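D-glycerate 3-kinase (Cryptococcus neoformans var. grubii serotype A, PDB 6CKG) probably phosphorylates D-glycerate at its 3-hydroxyl group, using ATP as phosphate donor. Local coordinates at residues 183-195 with 228-242. Sequence-based numbering, arbitrary orientation. Where two conformers were deposited one is given.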
loop_
_atom_site.group_PDB
_atom_site.type_symbol
_atom_site.label_atom_id
_atom_site.label_comp_id
_atom_site.label_asym_id
_atom_site.label_seq_id
_atom_site.Cartn_x
_atom_site.Cartn_y
_atom_site.Cartn_z
ATOM N N MET A 183 -2.407 2.083 -0.662
ATOM C CA MET A 183 -2.386 3.451 -0.170
ATOM C C MET A 183 -1.105 3.771 0.589
ATOM O O MET A 183 -1.078 4.738 1.358
ATOM C CB MET A 183 -3.614 3.724 0.721
ATOM C CG MET A 183 -3.792 2.720 1.878
ATOM S SD MET A 183 -4.982 3.180 3.192
ATOM C CE MET A 183 -3.942 4.219 4.218
ATOM N N ASN A 184 -0.046 2.975 0.422
ATOM C CA ASN A 184 1.167 3.241 1.181
ATOM C C ASN A 184 1.712 4.617 0.811
ATOM O O ASN A 184 1.787 4.977 -0.367
ATOM C CB ASN A 184 2.218 2.139 0.938
ATOM C CG ASN A 184 2.056 0.974 1.894
ATOM O OD1 ASN A 184 0.962 0.749 2.426
ATOM N ND2 ASN A 184 3.138 0.227 2.130
ATOM N N GLY A 185 2.063 5.403 1.820
ATOM C CA GLY A 185 2.578 6.734 1.569
ATOM C C GLY A 185 1.519 7.806 1.321
ATOM O O GLY A 185 1.862 8.995 1.292
ATOM N N PHE A 186 0.248 7.441 1.175
ATOM C CA PHE A 186 -0.795 8.456 0.994
ATOM C C PHE A 186 -0.749 9.461 2.138
ATOM O O PHE A 186 -0.597 9.083 3.305
ATOM C CB PHE A 186 -2.179 7.810 0.927
ATOM C CG PHE A 186 -2.503 7.212 -0.409
ATOM C CD1 PHE A 186 -1.510 6.994 -1.343
ATOM C CD2 PHE A 186 -3.808 6.879 -0.734
ATOM C CE1 PHE A 186 -1.804 6.434 -2.586
ATOM C CE2 PHE A 186 -4.121 6.323 -1.967
ATOM C CZ PHE A 186 -3.118 6.112 -2.901
ATOM N N GLY A 187 -0.842 10.749 1.793
ATOM C CA GLY A 187 -0.743 11.815 2.768
ATOM C C GLY A 187 -2.078 12.483 3.091
ATOM O O GLY A 187 -2.910 12.730 2.208
ATOM N N PRO A 188 -2.304 12.785 4.370
ATOM C CA PRO A 188 -3.521 13.507 4.759
ATOM C C PRO A 188 -3.460 14.956 4.295
ATOM O O PRO A 188 -2.402 15.483 3.945
ATOM C CB PRO A 188 -3.507 13.421 6.282
ATOM C CG PRO A 188 -2.013 13.420 6.597
ATOM C CD PRO A 188 -1.411 12.551 5.521
ATOM N N LEU A 189 -4.614 15.613 4.327
ATOM C CA LEU A 189 -4.737 17.007 3.926
ATOM C C LEU A 189 -5.070 17.880 5.127
ATOM O O LEU A 189 -5.631 17.413 6.121
ATOM C CB LEU A 189 -5.829 17.186 2.856
ATOM C CG LEU A 189 -5.715 16.297 1.612
ATOM C CD1 LEU A 189 -6.954 16.393 0.723
ATOM C CD2 LEU A 189 -4.448 16.632 0.823
ATOM N N SER A 190 -4.722 19.162 5.031
ATOM C CA SER A 190 -5.328 20.116 5.941
ATOM C C SER A 190 -6.832 20.125 5.690
ATOM O O SER A 190 -7.307 19.739 4.620
ATOM C CB SER A 190 -4.749 21.520 5.744
ATOM O OG SER A 190 -5.193 22.061 4.520
ATOM N N ASN A 191 -7.589 20.525 6.707
ATOM C CA ASN A 191 -9.035 20.622 6.534
ATOM C C ASN A 191 -9.377 21.513 5.345
ATOM O O ASN A 191 -10.198 21.146 4.499
ATOM C CB ASN A 191 -9.684 21.145 7.818
ATOM C CG ASN A 191 -9.525 20.179 8.970
ATOM O OD1 ASN A 191 -9.120 19.024 8.778
ATOM N ND2 ASN A 191 -9.827 20.640 10.172
ATOM N N ASP A 192 -8.713 22.672 5.246
ATOM C CA ASP A 192 -9.002 23.625 4.175
ATOM C C ASP A 192 -8.711 23.025 2.807
ATOM O O ASP A 192 -9.433 23.288 1.837
ATOM C CB ASP A 192 -8.179 24.899 4.358
ATOM C CG ASP A 192 -8.551 25.676 5.609
ATOM O OD1 ASP A 192 -9.524 25.308 6.314
ATOM O OD2 ASP A 192 -7.849 26.664 5.882
ATOM N N LYS A 193 -7.633 22.240 2.703
ATOM C CA LYS A 193 -7.264 21.663 1.413
ATOM C C LYS A 193 -8.234 20.566 0.987
ATOM O O LYS A 193 -8.532 20.428 -0.205
ATOM C CB LYS A 193 -5.839 21.106 1.460
ATOM C CG LYS A 193 -5.328 20.762 0.081
ATOM C CD LYS A 193 -4.947 22.044 -0.625
ATOM C CE LYS A 193 -4.434 21.799 -2.034
ATOM N NZ LYS A 193 -4.109 23.100 -2.698
ATOM N N LEU A 194 -8.725 19.757 1.931
ATOM C CA LEU A 194 -9.728 18.766 1.560
ATOM C C LEU A 194 -10.979 19.458 1.029
ATOM O O LEU A 194 -11.507 19.088 -0.027
ATOM C CB LEU A 194 -10.062 17.870 2.755
ATOM C CG LEU A 194 -10.930 16.630 2.506
ATOM C CD1 LEU A 194 -10.526 15.451 3.408
ATOM C CD2 LEU A 194 -12.387 16.988 2.737
ATOM N N GLU A 195 -11.457 20.483 1.745
ATOM C CA GLU A 195 -12.592 21.267 1.263
ATOM C C GLU A 195 -12.321 21.823 -0.127
ATOM O O GLU A 195 -13.211 21.851 -0.990
ATOM C CB GLU A 195 -12.903 22.424 2.230
ATOM C CG GLU A 195 -13.336 21.987 3.641
ATOM C CD GLU A 195 -14.696 21.296 3.691
ATOM O OE1 GLU A 195 -15.411 21.240 2.663
ATOM O OE2 GLU A 195 -15.069 20.816 4.781
ATOM N N LEU A 228 -15.556 11.993 4.220
ATOM C CA LEU A 228 -14.200 12.163 3.699
ATOM C C LEU A 228 -13.254 12.709 4.766
ATOM O O LEU A 228 -12.095 12.295 4.840
ATOM C CB LEU A 228 -14.211 13.072 2.466
ATOM C CG LEU A 228 -15.036 12.575 1.277
ATOM C CD1 LEU A 228 -15.164 13.643 0.206
ATOM C CD2 LEU A 228 -14.442 11.292 0.701
ATOM N N HIS A 229 -13.732 13.633 5.605
ATOM C CA HIS A 229 -12.894 14.164 6.679
ATOM C C HIS A 229 -12.469 13.065 7.649
ATOM O O HIS A 229 -11.339 13.085 8.156
ATOM C CB HIS A 229 -13.641 15.270 7.429
ATOM C CG HIS A 229 -13.568 16.626 6.776
ATOM N ND1 HIS A 229 -12.378 17.283 6.549
ATOM C CD2 HIS A 229 -14.546 17.469 6.357
ATOM C CE1 HIS A 229 -12.621 18.460 5.994
ATOM N NE2 HIS A 229 -13.931 18.599 5.869
ATOM N N SER A 230 -13.376 12.111 7.936
ATOM C CA SER A 230 -13.049 10.996 8.825
ATOM C C SER A 230 -11.901 10.156 8.270
ATOM O O SER A 230 -10.963 9.813 8.995
ATOM C CB SER A 230 -14.282 10.120 9.053
ATOM O OG SER A 230 -15.325 10.861 9.660
ATOM N N ILE A 231 -11.968 9.798 6.986
ATOM C CA ILE A 231 -10.863 9.035 6.401
ATOM C C ILE A 231 -9.567 9.840 6.466
ATOM O O ILE A 231 -8.494 9.303 6.781
ATOM C CB ILE A 231 -11.199 8.623 4.957
ATOM C CG1 ILE A 231 -12.521 7.853 4.912
ATOM C CG2 ILE A 231 -10.042 7.803 4.349
ATOM C CD1 ILE A 231 -12.531 6.589 5.793
ATOM N N ASN A 232 -9.652 11.141 6.170
ATOM C CA ASN A 232 -8.494 12.035 6.251
ATOM C C ASN A 232 -7.883 12.017 7.648
ATOM O O ASN A 232 -6.661 11.910 7.804
ATOM C CB ASN A 232 -8.928 13.463 5.880
ATOM C CG ASN A 232 -7.759 14.434 5.734
ATOM O OD1 ASN A 232 -6.754 14.113 5.114
ATOM N ND2 ASN A 232 -7.896 15.636 6.303
ATOM N N GLN A 233 -8.722 12.165 8.676
ATOM C CA GLN A 233 -8.243 12.145 10.052
ATOM C C GLN A 233 -7.639 10.794 10.408
ATOM O O GLN A 233 -6.641 10.721 11.139
ATOM C CB GLN A 233 -9.396 12.465 11.002
ATOM C CG GLN A 233 -8.942 12.928 12.368
ATOM C CD GLN A 233 -8.333 14.310 12.313
ATOM O OE1 GLN A 233 -8.740 15.136 11.497
ATOM N NE2 GLN A 233 -7.344 14.567 13.164
ATOM N N ASN A 234 -8.257 9.711 9.930
ATOM C CA ASN A 234 -7.677 8.384 10.096
ATOM C C ASN A 234 -6.288 8.311 9.475
ATOM O O ASN A 234 -5.372 7.731 10.063
ATOM C CB ASN A 234 -8.589 7.331 9.470
ATOM C CG ASN A 234 -9.876 7.137 10.245
ATOM O OD1 ASN A 234 -10.084 7.747 11.290
ATOM N ND2 ASN A 234 -10.758 6.309 9.718
ATOM N N LEU A 235 -6.110 8.921 8.300
ATOM C CA LEU A 235 -4.835 8.819 7.586
ATOM C C LEU A 235 -3.704 9.533 8.319
ATOM O O LEU A 235 -2.540 9.133 8.197
ATOM C CB LEU A 235 -4.985 9.373 6.171
ATOM C CG LEU A 235 -3.785 9.226 5.245
ATOM C CD1 LEU A 235 -3.394 7.733 5.061
ATOM C CD2 LEU A 235 -4.101 9.876 3.910
ATOM N N ARG A 236 -4.020 10.586 9.076
ATOM C CA ARG A 236 -3.002 11.252 9.880
ATOM C C ARG A 236 -2.318 10.291 10.852
ATOM O O ARG A 236 -1.146 10.496 11.192
ATOM C CB ARG A 236 -3.628 12.442 10.631
ATOM C CG ARG A 236 -4.064 13.565 9.687
ATOM C CD ARG A 236 -4.966 14.623 10.338
ATOM N NE ARG A 236 -5.271 15.734 9.424
ATOM C CZ ARG A 236 -6.297 16.579 9.578
ATOM N NH1 ARG A 236 -7.140 16.428 10.589
ATOM N NH2 ARG A 236 -6.498 17.574 8.715
ATOM N N GLN A 237 -3.014 9.230 11.292
ATOM C CA GLN A 237 -2.417 8.250 12.200
ATOM C C GLN A 237 -1.373 7.356 11.533
ATOM O O GLN A 237 -0.673 6.627 12.249
ATOM C CB GLN A 237 -3.496 7.352 12.836
ATOM C CG GLN A 237 -4.602 8.121 13.563
ATOM C CD GLN A 237 -4.048 9.263 14.394
ATOM O OE1 GLN A 237 -4.255 10.436 14.075
ATOM N NE2 GLN A 237 -3.329 8.927 15.461
ATOM N N TYR A 238 -1.248 7.380 10.206
ATOM C CA TYR A 238 -0.264 6.529 9.528
ATOM C C TYR A 238 1.101 7.189 9.374
ATOM O O TYR A 238 2.037 6.533 8.903
ATOM C CB TYR A 238 -0.757 6.120 8.129
ATOM C CG TYR A 238 -1.937 5.169 8.124
ATOM C CD1 TYR A 238 -3.171 5.560 8.641
ATOM C CD2 TYR A 238 -1.826 3.895 7.574
ATOM C CE1 TYR A 238 -4.258 4.696 8.644
ATOM C CE2 TYR A 238 -2.908 3.019 7.561
ATOM C CZ TYR A 238 -4.126 3.430 8.101
ATOM O OH TYR A 238 -5.219 2.592 8.091
ATOM N N GLU A 239 1.244 8.454 9.759
ATOM C CA GLU A 239 2.467 9.180 9.440
ATOM C C GLU A 239 3.680 8.622 10.188
ATOM O O GLU A 239 4.788 8.618 9.640
ATOM C CB GLU A 239 2.261 10.677 9.703
ATOM C CG GLU A 239 1.512 11.348 8.529
ATOM C CD GLU A 239 1.107 12.799 8.785
ATOM O OE1 GLU A 239 0.412 13.071 9.791
ATOM O OE2 GLU A 239 1.473 13.665 7.960
ATOM N N VAL A 240 3.500 8.132 11.416
ATOM C CA VAL A 240 4.609 7.475 12.119
ATOM C C VAL A 240 5.091 6.252 11.340
ATOM O O VAL A 240 6.298 5.983 11.241
ATOM C CB VAL A 240 4.173 7.102 13.550
ATOM C CG1 VAL A 240 5.169 6.148 14.193
ATOM C CG2 VAL A 240 4.017 8.359 14.395
ATOM N N LEU A 241 4.150 5.504 10.761
ATOM C CA LEU A 241 4.471 4.336 9.948
ATOM C C LEU A 241 5.188 4.735 8.664
ATOM O O LEU A 241 6.198 4.123 8.282
ATOM C CB LEU A 241 3.182 3.589 9.613
ATOM C CG LEU A 241 2.976 2.091 9.743
ATOM C CD1 LEU A 241 2.087 1.613 8.587
ATOM C CD2 LEU A 241 4.289 1.307 9.818
ATOM N N TRP A 242 4.655 5.737 7.959
ATOM C CA TRP A 242 5.300 6.192 6.725
ATOM C C TRP A 242 6.734 6.627 6.974
ATOM O O TRP A 242 7.620 6.413 6.126
ATOM C CB TRP A 242 4.527 7.351 6.103
ATOM C CG TRP A 242 3.104 7.103 5.651
ATOM C CD1 TRP A 242 2.173 8.084 5.369
ATOM C CD2 TRP A 242 2.440 5.845 5.387
ATOM N NE1 TRP A 242 0.988 7.520 4.962
ATOM C CE2 TRP A 242 1.110 6.156 4.978
ATOM C CE3 TRP A 242 2.822 4.498 5.465
ATOM C CZ2 TRP A 242 0.188 5.179 4.629
ATOM C CZ3 TRP A 242 1.888 3.523 5.136
ATOM C CH2 TRP A 242 0.582 3.870 4.732
HETATM O O HOH W 1 -10.113 16.425 8.032
#
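Asn-232 reads the backbone of Leu-189 with both ends of its amide, docking the loop after central-sheet strand 176-180 of this P-loop-kinase-like alpha/beta fold along helix 225-236. Asn-232 OD1 accepts from Leu-189 N (2.7 Å) on a lone pair, and Asn-232 ND2 donates to Leu-189 O at 2.9 Å, both nearly straight at 173°. The Asn-232 CG lies anti to the backbone N (chi1 -172°), which aims the amide at the loop. Leu-189 O is gripped twice, since Arg-236 NH2 also reaches it, at 2.7 Å and within its carbonyl plane. Arg-236 NH2 also donates to Asn-191 OD1 (3.0 Å), meeting that oxygen from above the amide plane. A water donates to Asn-191 OD1, accepts from Asn-232 ND2 and bonds His-229 ND1. His-229 NE2 gives a nearly straight bond, in the ring plane, to Glu-195 OE2 (2.7 Å), while Glu-195 OE1 pairs with Arg-225; Leu-194 CD2 covers one face of the imidazole. At the other end, the Met-183 to Phe-186 type II turn lies on Trp-242: Gly-185 CA sits 3.8 Å from the centroid of its five-membered ring. Asn-184 OD1 is buried without a polar partner, whereas Trp-242 NE1 donates to Phe-186 O at 2.8 Å, bent to 143°.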